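Local structure of histidinol dehydrogenase (Elizabethkingia anophelis NUHP1, 6AN0) at residues Q88-A93 with I175-N180. The protein probably catalyses the two successive NAD-dependent oxidations that turn L-histidinol into L-histidine, the last step of histidine biosynthesis, using zinc as cofactor. Sequence-based numbering, arbitrary orientation.
Sequences QAIQMA and ILYTAN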
# COMPACT_ATOMS: atom_id res chain seq x y z
N GLN A 88 -21.46 -24.22 11.71
CA GLN A 88 -20.30 -24.73 12.45
C GLN A 88 -19.02 -24.56 11.64
O GLN A 88 -17.97 -24.20 12.19
CB GLN A 88 -20.55 -26.19 12.81
CG GLN A 88 -19.39 -26.91 13.45
CD GLN A 88 -19.78 -28.30 13.92
OE1 GLN A 88 -20.60 -28.44 14.83
NE2 GLN A 88 -19.23 -29.32 13.28
N ALA A 89 -19.08 -24.83 10.33
CA ALA A 89 -17.90 -24.69 9.49
C ALA A 89 -17.46 -23.23 9.39
O ALA A 89 -16.26 -22.93 9.44
CB ALA A 89 -18.19 -25.26 8.10
N ILE A 90 -18.41 -22.31 9.23
CA ILE A 90 -18.06 -20.90 9.12
C ILE A 90 -17.43 -20.40 10.42
O ILE A 90 -16.47 -19.62 10.40
CB ILE A 90 -19.29 -20.07 8.71
CG1 ILE A 90 -19.71 -20.44 7.29
CG2 ILE A 90 -18.99 -18.57 8.81
CD1 ILE A 90 -20.96 -19.73 6.79
N GLN A 91 -17.96 -20.85 11.56
CA GLN A 91 -17.38 -20.44 12.84
C GLN A 91 -15.97 -21.00 13.02
O GLN A 91 -15.10 -20.32 13.56
CB GLN A 91 -18.30 -20.87 13.98
CG GLN A 91 -19.65 -20.17 13.89
CD GLN A 91 -20.50 -20.32 15.13
OE1 GLN A 91 -21.24 -19.41 15.50
NE2 GLN A 91 -20.41 -21.48 15.78
N MET A 92 -15.75 -22.23 12.57
CA MET A 92 -14.41 -22.81 12.60
C MET A 92 -13.44 -21.98 11.77
O MET A 92 -12.32 -21.68 12.20
CB MET A 92 -14.46 -24.25 12.08
CG MET A 92 -13.13 -24.99 12.05
SD MET A 92 -12.23 -24.76 10.50
CE MET A 92 -13.28 -25.65 9.35
N ALA A 93 -13.85 -21.62 10.55
CA ALA A 93 -13.01 -20.78 9.70
C ALA A 93 -12.76 -19.41 10.35
O ALA A 93 -11.62 -18.93 10.37
CB ALA A 93 -13.65 -20.62 8.33
N ILE A 175 -24.11 -14.90 2.65
CA ILE A 175 -23.41 -13.62 2.75
C ILE A 175 -23.91 -12.84 3.96
O ILE A 175 -23.11 -12.31 4.75
CB ILE A 175 -23.59 -12.80 1.46
CG1 ILE A 175 -22.84 -13.45 0.30
CG2 ILE A 175 -23.13 -11.35 1.67
CD1 ILE A 175 -23.07 -12.74 -1.04
N LEU A 176 -25.23 -12.74 4.11
CA LEU A 176 -25.79 -11.94 5.21
C LEU A 176 -25.47 -12.58 6.55
O LEU A 176 -25.10 -11.88 7.51
CB LEU A 176 -27.30 -11.78 5.03
CG LEU A 176 -27.74 -11.04 3.76
CD1 LEU A 176 -29.26 -10.98 3.67
CD2 LEU A 176 -27.14 -9.64 3.71
N TYR A 177 -25.62 -13.90 6.65
CA TYR A 177 -25.26 -14.60 7.88
C TYR A 177 -23.82 -14.31 8.27
O TYR A 177 -23.53 -13.95 9.42
CB TYR A 177 -25.48 -16.11 7.74
CG TYR A 177 -24.84 -16.85 8.90
CD1 TYR A 177 -23.55 -17.39 8.80
CD2 TYR A 177 -25.49 -16.93 10.12
CE1 TYR A 177 -22.95 -18.02 9.90
CE2 TYR A 177 -24.90 -17.55 11.21
CZ TYR A 177 -23.64 -18.09 11.09
OH TYR A 177 -23.08 -18.71 12.19
N THR A 178 -22.89 -14.48 7.32
CA THR A 178 -21.47 -14.33 7.61
C THR A 178 -21.11 -12.89 7.96
O THR A 178 -20.32 -12.66 8.88
CB THR A 178 -20.65 -14.84 6.42
OG1 THR A 178 -21.04 -16.18 6.10
CG2 THR A 178 -19.18 -14.82 6.77
N ALA A 179 -21.67 -11.91 7.25
CA ALA A 179 -21.38 -10.52 7.60
C ALA A 179 -21.93 -10.18 8.98
O ALA A 179 -21.25 -9.54 9.78
CB ALA A 179 -21.94 -9.56 6.55
N ASN A 180 -23.15 -10.63 9.27
CA ASN A 180 -23.74 -10.35 10.58
C ASN A 180 -22.95 -11.04 11.70
O ASN A 180 -22.77 -10.46 12.78
CB ASN A 180 -25.20 -10.78 10.61
CG ASN A 180 -25.85 -10.52 11.94
OD1 ASN A 180 -26.02 -11.42 12.76
ND2 ASN A 180 -26.20 -9.27 12.18
O HOH W 1 -24.05 -18.17 14.59
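The phenol ring of Y177 and the side chain of I90 meet between the two helices. I90 CD1 comes at the ring obliquely, 4.0 Å from Y177 CD1. I90 CG2 lies 4.1 Å from Y177 CE1, so the two methyl groups of the isoleucine both meet the CD1-CE1 flank of the ring. The two side chains run past each other in opposite directions. Y177 has CG anti to its own backbone N (chi1 168°), and this sends the ring across to helix 84-102. V82, in a loop, also touches it.

The other flat group is the amide of Q91. It does not stack on the ring; the two planes are 39° apart. Q91 OE1 and Y177 OH are 3.9 Å apart and are joined by a water. The water O donates to Q91 OE1 at 3.2 Å. The same O is hydrogen-bonded to Y177 OH at 2.6 Å. Q91 is extended beyond CG, which carries its amide out to this water. The bridge lies at the exposed end of an otherwise buried contact.

T178 closes the other end. Its OG1 is 3.6 Å from I90 CD1, a van der Waals contact. The hydroxyl is hydrogen-bonded to the carbonyl of A174, one turn earlier in its own helix, so this buried polar atom has a partner. F141 and L181 also touch I90, and V144 and L145 of helix 142-154 pack on T178. On helix 84-102, A89 and M92 pack against G410 of the second subunit.

The segment axes approach to 11.4 Å and cross at -41°. The wide spacing leaves the contact to side chains. Helix 173-181 links the parallel neighbouring strands 158-163 and 186-189 of the mixed sheet in a beta-alpha-beta crossover, and helix 84-102 packs on it.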